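Probable polyketide synthase 1 (Dictyostelium discoideum, PDB 2H84) is a probable polyketide synthase whose C-terminal type III domain, the piece crystallised here, extends and cyclises polyketide chains, producing only acylpyrones in vitro. Local coordinates at residues 30-35 with 68-73; 62-67 with 327-332; 115-120 with 145-150; 178-183 with 210-215. One frame throughout, in Å; residues are numbered along the deposited sequence.

Interaction 1 of 4, residues 30-35 with 68-73; sequences QQSLKD and DYTKPE
Leu33 and Thr70 lie nearest across this contact, with Leu33 CA and Thr70 CA 5.7 Å apart. Residues 30-35 begin helix 30-40. Residues 68-71 form a type I beta turn, which also holds an Asx turn made by Asp68. No hydrogen bond crosses between the two segments. The contact is a small apolar touch that joins helix 30-40 to the loop after strand 62-63, in the N-terminal half of the thiolase fold.

Leu33 carries it. Its CG is anti to the carbonyl carbon (chi1 -75°), and branch CD2 ends over the turn. Leu33 CD2 meets Thr70 CG2 at 3.6 Å and lies 4.3 Å from Tyr69 CB. The Leu33 and Thr70 side chains run at a slant to each other. Beyond CB, the Tyr69 ring turns off to stack on Phe191, and its OH bonds to Ser188 O. Ser32 OG borders Thr70 CG2, but its hydrogen bond goes to Ser29 O. Leu33 also packs on Phe55 of helix 45-56.

The turn is braced from within. Asp68 OD2 accepts from Thr70 N at 3.0 Å and from Thr70 OG1 at 2.9 Å, and both donors reach it from the same face of the carboxylate.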
loop_
_atom_site.group_PDB
_atom_site.type_symbol
_atom_site.label_atom_id
_atom_site.label_comp_id
_atom_site.label_asym_id
_atom_site.label_seq_id
_atom_site.Cartn_x
_atom_site.Cartn_y
_atom_site.Cartn_z
ATOM N N GLN A 30 -3.935 -23.342 -22.374
ATOM C CA GLN A 30 -2.525 -22.960 -22.396
ATOM C C GLN A 30 -1.940 -23.302 -23.749
ATOM O O GLN A 30 -0.996 -22.659 -24.202
ATOM C CB GLN A 30 -1.747 -23.688 -21.300
ATOM C CG GLN A 30 -1.256 -22.768 -20.184
ATOM C CD GLN A 30 -0.109 -21.861 -20.614
ATOM O OE1 GLN A 30 1.064 -22.193 -20.435
ATOM N NE2 GLN A 30 -0.445 -20.714 -21.190
ATOM N N GLN A 31 -2.514 -24.314 -24.394
ATOM C CA GLN A 31 -2.045 -24.742 -25.694
ATOM C C GLN A 31 -2.367 -23.724 -26.782
ATOM O O GLN A 31 -1.518 -23.423 -27.624
ATOM C CB GLN A 31 -2.643 -26.098 -26.046
ATOM C CG GLN A 31 -1.593 -27.151 -26.318
ATOM C CD GLN A 31 -1.742 -27.763 -27.690
ATOM O OE1 GLN A 31 -1.755 -27.053 -28.695
ATOM N NE2 GLN A 31 -1.851 -29.085 -27.744
ATOM N N SER A 32 -3.587 -23.190 -26.772
ATOM C CA SER A 32 -3.962 -22.199 -27.775
ATOM C C SER A 32 -3.202 -20.898 -27.527
ATOM O O SER A 32 -2.833 -20.213 -28.479
ATOM C CB SER A 32 -5.471 -21.954 -27.773
ATOM O OG SER A 32 -5.929 -21.726 -26.462
ATOM N N LEU A 33 -2.962 -20.563 -26.260
ATOM C CA LEU A 33 -2.184 -19.369 -25.933
ATOM C C LEU A 33 -0.765 -19.637 -26.432
ATOM O O LEU A 33 -0.098 -18.751 -26.959
ATOM C CB LEU A 33 -2.154 -19.113 -24.418
ATOM C CG LEU A 33 -3.395 -18.543 -23.718
ATOM C CD1 LEU A 33 -3.139 -18.516 -22.208
ATOM C CD2 LEU A 33 -3.711 -17.138 -24.228
ATOM N N LYS A 34 -0.309 -20.872 -26.267
ATOM C CA LYS A 34 1.010 -21.237 -26.738
ATOM C C LYS A 34 1.044 -20.901 -28.219
ATOM O O LYS A 34 1.807 -20.045 -28.644
ATOM C CB LYS A 34 1.257 -22.727 -26.558
ATOM C CG LYS A 34 2.640 -23.161 -26.997
ATOM C CD LYS A 34 2.603 -24.457 -27.804
ATOM C CE LYS A 34 2.076 -25.641 -27.005
ATOM N NZ LYS A 34 2.285 -26.923 -27.741
ATOM N N ASP A 35 0.200 -21.560 -29.004
ATOM C CA ASP A 35 0.166 -21.302 -30.435
ATOM C C ASP A 35 0.149 -19.811 -30.698
ATOM O O ASP A 35 1.102 -19.251 -31.230
ATOM C CB ASP A 35 -1.080 -21.908 -31.092
ATOM C CG ASP A 35 -1.218 -23.396 -30.852
ATOM O OD1 ASP A 35 -0.187 -24.107 -30.829
ATOM O OD2 ASP A 35 -2.371 -23.855 -30.703
ATOM N N ASP A 68 -7.332 -11.773 -23.700
ATOM C CA ASP A 68 -7.201 -13.084 -24.316
ATOM C C ASP A 68 -6.369 -12.960 -25.581
ATOM O O ASP A 68 -6.878 -12.620 -26.643
ATOM C CB ASP A 68 -8.593 -13.644 -24.638
ATOM C CG ASP A 68 -8.549 -15.063 -25.177
ATOM O OD1 ASP A 68 -9.613 -15.695 -25.327
ATOM O OD2 ASP A 68 -7.453 -15.560 -25.469
ATOM N N TYR A 69 -5.083 -13.251 -25.457
ATOM C CA TYR A 69 -4.182 -13.146 -26.581
ATOM C C TYR A 69 -4.499 -14.034 -27.780
ATOM O O TYR A 69 -3.958 -13.824 -28.863
ATOM C CB TYR A 69 -2.745 -13.377 -26.108
ATOM C CG TYR A 69 -2.210 -12.216 -25.299
ATOM C CD1 TYR A 69 -2.548 -12.057 -23.957
ATOM C CD2 TYR A 69 -1.418 -11.236 -25.899
ATOM C CE1 TYR A 69 -2.114 -10.949 -23.239
ATOM C CE2 TYR A 69 -0.981 -10.131 -25.193
ATOM C CZ TYR A 69 -1.330 -9.990 -23.867
ATOM O OH TYR A 69 -0.904 -8.878 -23.179
ATOM N N THR A 70 -5.378 -15.014 -27.607
ATOM C CA THR A 70 -5.718 -15.883 -28.725
ATOM C C THR A 70 -6.602 -15.104 -29.687
ATOM O O THR A 70 -6.718 -15.462 -30.859
ATOM C CB THR A 70 -6.457 -17.165 -28.274
ATOM O OG1 THR A 70 -7.838 -16.879 -28.023
ATOM C CG2 THR A 70 -5.842 -17.700 -27.015
ATOM N N LYS A 71 -7.229 -14.039 -29.183
ATOM C CA LYS A 71 -8.074 -13.175 -30.009
ATOM C C LYS A 71 -7.134 -12.251 -30.787
ATOM O O LYS A 71 -6.318 -11.545 -30.200
ATOM C CB LYS A 71 -9.008 -12.338 -29.139
ATOM C CG LYS A 71 -9.995 -13.139 -28.316
ATOM C CD LYS A 71 -11.120 -12.223 -27.854
ATOM C CE LYS A 71 -12.190 -12.969 -27.070
ATOM N NZ LYS A 71 -12.834 -12.046 -26.089
ATOM N N PRO A 72 -7.244 -12.244 -32.123
ATOM C CA PRO A 72 -6.412 -11.427 -33.019
ATOM C C PRO A 72 -6.135 -9.974 -32.642
ATOM O O PRO A 72 -4.998 -9.526 -32.757
ATOM C CB PRO A 72 -7.133 -11.544 -34.353
ATOM C CG PRO A 72 -7.685 -12.924 -34.294
ATOM C CD PRO A 72 -8.249 -12.994 -32.895
ATOM N N GLU A 73 -7.159 -9.240 -32.206
ATOM C CA GLU A 73 -6.978 -7.835 -31.835
ATOM C C GLU A 73 -6.025 -7.706 -30.657
ATOM O O GLU A 73 -5.214 -6.785 -30.612
ATOM C CB GLU A 73 -8.310 -7.166 -31.469
ATOM C CG GLU A 73 -9.530 -7.785 -32.116
ATOM C CD GLU A 73 -10.165 -8.858 -31.247
ATOM O OE1 GLU A 73 -10.755 -8.500 -30.201
ATOM O OE2 GLU A 73 -10.066 -10.054 -31.609
#

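Interaction 2 of 4, residues 62-67 with 327-332; sequences TRHLVR and HAYGNM
The imidazole of His64 meets the phenol ring of Tyr329 along their rims. His64 CD2 lies 3.5 Å from Tyr329 CD1, and His64 NE2 lies 3.6 Å from Tyr329 CE1. The ring planes differ by 28° and the centroids are 5.4 Å apart, and neither ring covers the other. Ala328 CB sits over one face of the Tyr329 ring, toward its rim.

Thr62 supplies the polar part. Its backbone N donates to His327 O at 3.1 Å, in the carbonyl plane. Its hydroxyl is placed between the backbone N and the carbonyl carbon (chi1 52°). From there Thr62 OG1 donates to Ala328 O at 3.0 Å, from above the carbonyl plane. Two successive carbonyls at the C-terminal end of the helix are thus taken up by one residue.

Arg63 CG passes Tyr329 O at 3.4 Å. The chain then bends, and the guanidinium bonds to Phe206 O and Ser203 O. Gly330, with positive phi, is the first residue to depart from helical backbone angles. Its CA faces Arg63 CG at 4.3 Å.

The contact joins the end of helix 320-329, in the C-terminal half of the thiolase fold, to strand 62-63 of the N-terminal half. Gly330 lies about 11 Å from the side chain of Cys157, the predicted active-site residue. Strand 62-63 pairs with strand 28-29, and helix 30-40 packs against Arg63 and Leu65.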
loop_
_atom_site.group_PDB
_atom_site.type_symbol
_atom_site.label_atom_id
_atom_site.label_comp_id
_atom_site.label_asym_id
_atom_site.label_seq_id
_atom_site.Cartn_x
_atom_site.Cartn_y
_atom_site.Cartn_z
ATOM N N THR A 62 -4.404 -24.214 -17.955
ATOM C CA THR A 62 -5.278 -23.085 -18.275
ATOM C C THR A 62 -4.963 -21.835 -17.457
ATOM O O THR A 62 -4.327 -21.900 -16.402
ATOM C CB THR A 62 -6.772 -23.418 -18.025
ATOM O OG1 THR A 62 -6.930 -23.934 -16.695
ATOM C CG2 THR A 62 -7.277 -24.430 -19.025
ATOM N N ARG A 63 -5.429 -20.697 -17.967
ATOM C CA ARG A 63 -5.260 -19.400 -17.328
ATOM C C ARG A 63 -6.452 -18.524 -17.692
ATOM O O ARG A 63 -7.060 -18.699 -18.752
ATOM C CB ARG A 63 -3.976 -18.711 -17.803
ATOM C CG ARG A 63 -2.712 -19.165 -17.105
ATOM C CD ARG A 63 -1.534 -18.307 -17.521
ATOM N NE ARG A 63 -1.180 -18.501 -18.926
ATOM C CZ ARG A 63 -0.508 -17.615 -19.658
ATOM N NH1 ARG A 63 -0.115 -16.467 -19.125
ATOM N NH2 ARG A 63 -0.222 -17.877 -20.920
ATOM N N HIS A 64 -6.796 -17.597 -16.801
ATOM C CA HIS A 64 -7.891 -16.660 -17.043
ATOM C C HIS A 64 -7.235 -15.309 -17.320
ATOM O O HIS A 64 -6.399 -14.840 -16.545
ATOM C CB HIS A 64 -8.802 -16.596 -15.822
ATOM C CG HIS A 64 -9.533 -17.873 -15.562
ATOM N ND1 HIS A 64 -10.825 -18.093 -15.993
ATOM C CD2 HIS A 64 -9.141 -19.016 -14.954
ATOM C CE1 HIS A 64 -11.195 -19.316 -15.661
ATOM N NE2 HIS A 64 -10.191 -19.898 -15.031
ATOM N N LEU A 65 -7.603 -14.686 -18.430
ATOM C CA LEU A 65 -6.978 -13.426 -18.797
ATOM C C LEU A 65 -7.948 -12.349 -19.239
ATOM O O LEU A 65 -8.823 -12.603 -20.057
ATOM C CB LEU A 65 -5.978 -13.669 -19.930
ATOM C CG LEU A 65 -5.020 -14.851 -19.812
ATOM C CD1 LEU A 65 -4.343 -15.064 -21.141
ATOM C CD2 LEU A 65 -4.010 -14.601 -18.726
ATOM N N VAL A 66 -7.777 -11.142 -18.703
ATOM C CA VAL A 66 -8.620 -10.023 -19.080
ATOM C C VAL A 66 -8.307 -9.783 -20.554
ATOM O O VAL A 66 -9.179 -9.377 -21.319
ATOM C CB VAL A 66 -8.287 -8.764 -18.243
ATOM C CG1 VAL A 66 -8.985 -7.538 -18.817
ATOM C CG2 VAL A 66 -8.724 -8.972 -16.810
ATOM N N ARG A 67 -7.061 -10.040 -20.950
ATOM C CA ARG A 67 -6.667 -9.883 -22.347
ATOM C C ARG A 67 -6.381 -11.257 -22.934
ATOM O O ARG A 67 -5.330 -11.836 -22.697
ATOM C CB ARG A 67 -5.421 -9.006 -22.490
ATOM C CG ARG A 67 -4.962 -8.842 -23.943
ATOM C CD ARG A 67 -3.903 -7.766 -24.090
ATOM N NE ARG A 67 -3.399 -7.686 -25.458
ATOM C CZ ARG A 67 -3.184 -6.540 -26.097
ATOM N NH1 ARG A 67 -3.434 -5.393 -25.487
ATOM N NH2 ARG A 67 -2.727 -6.521 -27.340
ATOM N N HIS A 327 -1.909 -25.484 -12.034
ATOM C CA HIS A 327 -2.245 -26.065 -13.333
ATOM C C HIS A 327 -3.411 -25.368 -14.016
ATOM O O HIS A 327 -3.414 -25.215 -15.238
ATOM C CB HIS A 327 -2.585 -27.555 -13.211
ATOM C CG HIS A 327 -1.409 -28.422 -12.884
ATOM N ND1 HIS A 327 -0.160 -28.222 -13.427
ATOM C CD2 HIS A 327 -1.303 -29.512 -12.087
ATOM C CE1 HIS A 327 0.668 -29.151 -12.979
ATOM N NE2 HIS A 327 -0.003 -29.945 -12.166
ATOM N N ALA A 328 -4.388 -24.936 -13.220
ATOM C CA ALA A 328 -5.594 -24.296 -13.739
ATOM C C ALA A 328 -5.655 -22.767 -13.739
ATOM O O ALA A 328 -6.583 -22.189 -14.305
ATOM C CB ALA A 328 -6.795 -24.846 -12.995
ATOM N N TYR A 329 -4.686 -22.106 -13.114
ATOM C CA TYR A 329 -4.703 -20.647 -13.060
ATOM C C TYR A 329 -3.358 -19.997 -13.340
ATOM O O TYR A 329 -3.299 -18.845 -13.785
ATOM C CB TYR A 329 -5.181 -20.176 -11.683
ATOM C CG TYR A 329 -6.583 -20.596 -11.334
ATOM C CD1 TYR A 329 -7.679 -19.992 -11.940
ATOM C CD2 TYR A 329 -6.814 -21.611 -10.407
ATOM C CE1 TYR A 329 -8.968 -20.387 -11.633
ATOM C CE2 TYR A 329 -8.098 -22.016 -10.094
ATOM C CZ TYR A 329 -9.174 -21.403 -10.710
ATOM O OH TYR A 329 -10.454 -21.811 -10.418
ATOM N N GLY A 330 -2.283 -20.727 -13.062
ATOM C CA GLY A 330 -0.956 -20.179 -13.259
ATOM C C GLY A 330 -0.581 -19.269 -12.101
ATOM O O GLY A 330 -0.970 -19.513 -10.956
ATOM N N ASN A 331 0.165 -18.211 -12.397
ATOM C CA ASN A 331 0.586 -17.271 -11.365
ATOM C C ASN A 331 -0.238 -15.979 -11.414
ATOM O O ASN A 331 -0.076 -15.185 -12.320
ATOM C CB ASN A 331 2.062 -16.939 -11.539
ATOM C CG ASN A 331 2.564 -16.006 -10.472
ATOM O OD1 ASN A 331 3.714 -15.582 -10.495
ATOM N ND2 ASN A 331 1.699 -15.678 -9.518
ATOM N N MET A 332 -1.109 -15.776 -10.431
ATOM C CA MET A 332 -1.951 -14.587 -10.380
ATOM C C MET A 332 -1.433 -13.621 -9.327
ATOM O O MET A 332 -2.212 -12.941 -8.646
ATOM C CB MET A 332 -3.390 -14.964 -10.052
ATOM C CG MET A 332 -4.023 -15.945 -11.007
ATOM S SD MET A 332 -5.347 -16.799 -10.137
ATOM C CE MET A 332 -6.638 -16.539 -10.957
#

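Interaction 3 of 4, residues 115-120 with 145-150; sequences GDITHI and KDVERV
Glu148 runs beside the imidazole of His119, both side chains pointing the same way. Glu148 CB lies 3.4 Å from His119 ND1. Glu148 CG passes His119 CE1 at 4.0 Å. The chain is extended beyond CG, and Glu148 OE1 comes within 3.2 Å of His119 CE1. The carboxylate and ring planes are 58° apart, and no hydrogen bond links them. The charge of OE1 is answered across the dimer, by a salt bridge to Arg165 of the second subunit.

The backbones are parallel strands of a beta-alpha-beta unit. Strand 119-124, helix 133-141 and strand 148-153 follow in order, and the two strands are neighbours in the sheet of the thiolase fold. Glu148 N donates to Thr118 O at 3.0 Å, and Ile120 N to Glu148 O at 2.9 Å. Val150 N donates to Ile120 O at 3.1 Å, and the pairing runs on through Val150 to Ser122.

Ile120 and Arg149 point to the face away from His119 and Glu148. At the start of the ladder, Val147 has CG2 anti to its own N, with CG1 at chi1 67°. Val147 CG2 touches the Thr118 carbonyl and lies 4.2 Å from Ile120 CB.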
loop_
_atom_site.group_PDB
_atom_site.type_symbol
_atom_site.label_atom_id
_atom_site.label_comp_id
_atom_site.label_asym_id
_atom_site.label_seq_id
_atom_site.Cartn_x
_atom_site.Cartn_y
_atom_site.Cartn_z
ATOM N N GLY A 115 -22.483 -5.632 7.810
ATOM C CA GLY A 115 -22.396 -4.478 8.684
ATOM C C GLY A 115 -21.429 -4.702 9.831
ATOM O O GLY A 115 -21.071 -3.762 10.529
ATOM N N ASP A 116 -21.001 -5.945 10.029
ATOM C CA ASP A 116 -20.070 -6.273 11.106
ATOM C C ASP A 116 -18.601 -6.166 10.716
ATOM O O ASP A 116 -17.720 -6.276 11.574
ATOM C CB ASP A 116 -20.342 -7.680 11.617
ATOM C CG ASP A 116 -21.598 -7.759 12.434
ATOM O OD1 ASP A 116 -22.102 -8.883 12.643
ATOM O OD2 ASP A 116 -22.073 -6.691 12.871
ATOM N N ILE A 117 -18.326 -5.956 9.430
ATOM C CA ILE A 117 -16.946 -5.842 8.968
ATOM C C ILE A 117 -16.353 -4.510 9.378
ATOM O O ILE A 117 -16.801 -3.452 8.941
ATOM C CB ILE A 117 -16.849 -6.022 7.439
ATOM C CG1 ILE A 117 -17.163 -7.482 7.110
ATOM C CG2 ILE A 117 -15.467 -5.598 6.937
ATOM C CD1 ILE A 117 -16.680 -7.937 5.804
ATOM N N THR A 118 -15.335 -4.583 10.227
ATOM C CA THR A 118 -14.672 -3.398 10.745
ATOM C C THR A 118 -13.578 -2.855 9.849
ATOM O O THR A 118 -13.296 -1.657 9.867
ATOM C CB THR A 118 -14.051 -3.677 12.125
ATOM O OG1 THR A 118 -13.211 -4.837 12.054
ATOM C CG2 THR A 118 -15.144 -3.887 13.156
ATOM N N HIS A 119 -12.957 -3.738 9.072
ATOM C CA HIS A 119 -11.860 -3.342 8.196
ATOM C C HIS A 119 -11.970 -3.858 6.777
ATOM O O HIS A 119 -12.491 -4.946 6.532
ATOM C CB HIS A 119 -10.529 -3.821 8.783
ATOM C CG HIS A 119 -10.181 -3.182 10.091
ATOM N ND1 HIS A 119 -9.272 -2.151 10.200
ATOM C CD2 HIS A 119 -10.638 -3.413 11.345
ATOM C CE1 HIS A 119 -9.185 -1.775 11.462
ATOM N NE2 HIS A 119 -10.004 -2.524 12.179
ATOM N N ILE A 120 -11.464 -3.061 5.843
ATOM C CA ILE A 120 -11.463 -3.435 4.441
ATOM C C ILE A 120 -10.029 -3.197 3.938
ATOM O O ILE A 120 -9.505 -2.084 3.999
ATOM C CB ILE A 120 -12.542 -2.613 3.676
ATOM C CG1 ILE A 120 -13.106 -3.418 2.505
ATOM C CG2 ILE A 120 -12.025 -1.262 3.295
ATOM C CD1 ILE A 120 -12.250 -3.685 1.379
ATOM N N LYS A 145 -19.861 3.171 6.072
ATOM C CA LYS A 145 -19.080 4.279 5.520
ATOM C C LYS A 145 -17.840 4.570 6.362
ATOM O O LYS A 145 -16.878 5.166 5.878
ATOM C CB LYS A 145 -19.932 5.545 5.470
ATOM C CG LYS A 145 -20.395 5.947 6.859
ATOM C CD LYS A 145 -21.097 7.286 6.929
ATOM C CE LYS A 145 -21.545 7.536 8.367
ATOM N NZ LYS A 145 -22.208 8.850 8.551
ATOM N N ASP A 146 -17.870 4.163 7.625
ATOM C CA ASP A 146 -16.751 4.402 8.530
ATOM C C ASP A 146 -15.744 3.255 8.587
ATOM O O ASP A 146 -14.687 3.390 9.207
ATOM C CB ASP A 146 -17.282 4.694 9.941
ATOM C CG ASP A 146 -17.474 6.183 10.210
ATOM O OD1 ASP A 146 -17.854 6.931 9.281
ATOM O OD2 ASP A 146 -17.249 6.598 11.368
ATOM N N VAL A 147 -16.069 2.130 7.950
ATOM C CA VAL A 147 -15.175 0.977 7.944
ATOM C C VAL A 147 -13.746 1.462 7.696
ATOM O O VAL A 147 -13.512 2.325 6.850
ATOM C CB VAL A 147 -15.589 -0.050 6.849
ATOM C CG1 VAL A 147 -15.374 0.541 5.472
ATOM C CG2 VAL A 147 -14.806 -1.345 7.007
ATOM N N GLU A 148 -12.798 0.915 8.453
ATOM C CA GLU A 148 -11.398 1.304 8.332
ATOM C C GLU A 148 -10.716 0.765 7.079
ATOM O O GLU A 148 -10.785 -0.435 6.788
ATOM C CB GLU A 148 -10.632 0.884 9.591
ATOM C CG GLU A 148 -10.945 1.779 10.775
ATOM C CD GLU A 148 -10.121 1.465 12.013
ATOM O OE1 GLU A 148 -8.879 1.331 11.901
ATOM O OE2 GLU A 148 -10.732 1.369 13.101
ATOM N N ARG A 149 -10.064 1.672 6.343
ATOM C CA ARG A 149 -9.374 1.320 5.101
ATOM C C ARG A 149 -7.865 1.101 5.241
ATOM O O ARG A 149 -7.188 1.789 6.006
ATOM C CB ARG A 149 -9.593 2.387 4.025
ATOM C CG ARG A 149 -10.880 3.174 4.123
ATOM C CD ARG A 149 -11.301 3.733 2.759
ATOM N NE ARG A 149 -10.196 4.194 1.912
ATOM C CZ ARG A 149 -9.422 5.247 2.168
ATOM N NH1 ARG A 149 -9.610 5.978 3.265
ATOM N NH2 ARG A 149 -8.467 5.581 1.310
ATOM N N VAL A 150 -7.357 0.139 4.475
ATOM C CA VAL A 150 -5.939 -0.213 4.451
ATOM C C VAL A 150 -5.545 -0.558 3.015
ATOM O O VAL A 150 -6.085 -1.502 2.447
ATOM C CB VAL A 150 -5.653 -1.442 5.335
ATOM C CG1 VAL A 150 -4.177 -1.769 5.304
ATOM C CG2 VAL A 150 -6.094 -1.175 6.745
#

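Interaction 4 of 4, residues 178-183 with 210-215; sequences RILVVC and SAAYII
The ring of Tyr213 has Val181 on one face. Val181 CB stands 3.8 Å from the ring centroid and 23° off the normal, a CH-pi contact displaced toward the hydroxyl end. Tyr213 CG sits between its backbone N and carbonyl carbon (chi1 61°), standing the ring alongside Val181. Tyr213 OH hydrogen-bonds to Ser163 OG of helix 159-171. The guanidinium of Arg178 turns off to a salt bridge with Glu223.

On the Tyr213 face of the sheet, Ile179 CB packs on Ile215 CG2 at 3.6 Å. The other face holds Leu180, Val182, Ala212 and Ile214. There Leu180 CD1 and Ile214 CD1 meet, and Val182 CG1 lies 3.7 Å from Ala212 CB.

The strands are antiparallel, at 166°. Ile179-Ile215, Val181-Tyr213 and Cys183-Ala211 are hydrogen-bonded pairs. Cys183 N donates to Ala211 O at 2.9 Å, almost straight.

Helix 159-171 covers the Tyr213 face and helix 84-110 the other. The side chain of Cys183 is about 10 Å from that of Cys157, the predicted active-site residue. In the N-terminal half of the thiolase fold the order is 148-153, 119-124, 178-185, 209-216, 15-22, and strand 209-216 runs antiparallel to its neighbours, as is characteristic of this fold.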
loop_
_atom_site.group_PDB
_atom_site.type_symbol
_atom_site.label_atom_id
_atom_site.label_comp_id
_atom_site.label_asym_id
_atom_site.label_seq_id
_atom_site.Cartn_x
_atom_site.Cartn_y
_atom_site.Cartn_z
ATOM N N ARG A 178 -13.415 -7.550 12.262
ATOM C CA ARG A 178 -13.704 -8.523 11.215
ATOM C C ARG A 178 -13.189 -7.875 9.946
ATOM O O ARG A 178 -13.903 -7.109 9.292
ATOM C CB ARG A 178 -15.205 -8.780 11.085
ATOM C CG ARG A 178 -15.781 -9.692 12.152
ATOM C CD ARG A 178 -15.077 -11.030 12.184
ATOM N NE ARG A 178 -14.447 -11.231 13.481
ATOM C CZ ARG A 178 -14.726 -12.239 14.293
ATOM N NH1 ARG A 178 -15.622 -13.146 13.934
ATOM N NH2 ARG A 178 -14.125 -12.327 15.469
ATOM N N ILE A 179 -11.938 -8.187 9.620
ATOM C CA ILE A 179 -11.250 -7.645 8.459
ATOM C C ILE A 179 -11.508 -8.384 7.148
ATOM O O ILE A 179 -11.300 -9.595 7.057
ATOM C CB ILE A 179 -9.728 -7.648 8.688
ATOM C CG1 ILE A 179 -9.399 -7.052 10.054
ATOM C CG2 ILE A 179 -9.030 -6.872 7.593
ATOM C CD1 ILE A 179 -9.252 -8.088 11.140
ATOM N N LEU A 180 -11.958 -7.641 6.139
ATOM C CA LEU A 180 -12.208 -8.186 4.808
ATOM C C LEU A 180 -11.002 -7.831 3.935
ATOM O O LEU A 180 -10.622 -6.670 3.848
ATOM C CB LEU A 180 -13.458 -7.563 4.209
ATOM C CG LEU A 180 -13.619 -7.777 2.705
ATOM C CD1 LEU A 180 -13.940 -9.230 2.412
ATOM C CD2 LEU A 180 -14.720 -6.872 2.190
ATOM N N VAL A 181 -10.406 -8.818 3.281
ATOM C CA VAL A 181 -9.234 -8.558 2.452
ATOM C C VAL A 181 -9.425 -9.019 1.008
ATOM O O VAL A 181 -9.919 -10.121 0.765
ATOM C CB VAL A 181 -7.989 -9.275 3.033
ATOM C CG1 VAL A 181 -6.761 -8.897 2.253
ATOM C CG2 VAL A 181 -7.806 -8.925 4.497
ATOM N N VAL A 182 -9.026 -8.174 0.058
ATOM C CA VAL A 182 -9.143 -8.498 -1.367
ATOM C C VAL A 182 -7.812 -8.289 -2.068
ATOM O O VAL A 182 -7.271 -7.186 -2.072
ATOM C CB VAL A 182 -10.142 -7.584 -2.122
ATOM C CG1 VAL A 182 -10.925 -8.407 -3.144
ATOM C CG2 VAL A 182 -11.036 -6.857 -1.149
ATOM N N CYS A 183 -7.287 -9.350 -2.662
ATOM C CA CYS A 183 -6.050 -9.254 -3.406
ATOM C C CYS A 183 -6.466 -9.503 -4.849
ATOM O O CYS A 183 -6.970 -10.572 -5.200
ATOM C CB CYS A 183 -5.054 -10.306 -2.928
ATOM S SG CYS A 183 -4.673 -10.154 -1.183
ATOM N N SER A 210 -8.762 -12.477 -8.656
ATOM C CA SER A 210 -9.055 -11.757 -7.430
ATOM C C SER A 210 -9.528 -12.748 -6.392
ATOM O O SER A 210 -10.343 -13.619 -6.685
ATOM C CB SER A 210 -10.160 -10.727 -7.677
ATOM O OG SER A 210 -10.422 -9.951 -6.516
ATOM N N ALA A 211 -9.021 -12.603 -5.174
ATOM C CA ALA A 211 -9.389 -13.483 -4.071
ATOM C C ALA A 211 -9.608 -12.658 -2.817
ATOM O O ALA A 211 -8.824 -11.759 -2.519
ATOM C CB ALA A 211 -8.286 -14.495 -3.833
ATOM N N ALA A 212 -10.677 -12.948 -2.085
ATOM C CA ALA A 212 -10.950 -12.216 -0.853
ATOM C C ALA A 212 -11.226 -13.172 0.304
ATOM O O ALA A 212 -11.631 -14.319 0.092
ATOM C CB ALA A 212 -12.132 -11.275 -1.053
ATOM N N TYR A 213 -10.990 -12.709 1.527
ATOM C CA TYR A 213 -11.249 -13.533 2.698
ATOM C C TYR A 213 -11.599 -12.682 3.928
ATOM O O TYR A 213 -11.213 -11.521 4.017
ATOM C CB TYR A 213 -10.038 -14.443 2.971
ATOM C CG TYR A 213 -8.754 -13.709 3.271
ATOM C CD1 TYR A 213 -8.430 -13.337 4.576
ATOM C CD2 TYR A 213 -7.873 -13.358 2.247
ATOM C CE1 TYR A 213 -7.261 -12.629 4.859
ATOM C CE2 TYR A 213 -6.702 -12.650 2.520
ATOM C CZ TYR A 213 -6.404 -12.288 3.829
ATOM O OH TYR A 213 -5.256 -11.581 4.103
ATOM N N ILE A 214 -12.377 -13.252 4.844
ATOM C CA ILE A 214 -12.747 -12.567 6.075
ATOM C C ILE A 214 -11.877 -13.168 7.180
ATOM O O ILE A 214 -11.647 -14.376 7.211
ATOM C CB ILE A 214 -14.208 -12.819 6.439
ATOM C CG1 ILE A 214 -15.111 -12.513 5.241
ATOM C CG2 ILE A 214 -14.578 -11.979 7.644
ATOM C CD1 ILE A 214 -15.136 -11.061 4.825
ATOM N N ILE A 215 -11.397 -12.337 8.094
ATOM C CA ILE A 215 -10.537 -12.831 9.166
ATOM C C ILE A 215 -10.826 -12.126 10.491
ATOM O O ILE A 215 -11.126 -10.937 10.510
ATOM C CB ILE A 215 -9.062 -12.624 8.783
ATOM C CG1 ILE A 215 -8.150 -13.091 9.903
ATOM C CG2 ILE A 215 -8.805 -11.159 8.479
ATOM C CD1 ILE A 215 -6.697 -12.944 9.563
#

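Overall arrangement
Interaction 1 opens at 30-35. Interaction 2 opens at 62-67, before interaction 1 closes at 68-73, so the two cross along the chain. They also touch in space, through the side chains of helix 30-40 and of residues 62-67. Interaction 3 then closes the short loop from 115-120 to 145-150, and interaction 4 closes the next, from 178-183 to 210-215. These two are in series and share one sheet, since strands 119-124 and 178-185 are neighbours. Both are nested in the long loop that interaction 2 closes at 327-332. Interactions 1, 3 and 4 stay within the N-terminal family region, while interaction 2 joins it to the C-terminal one.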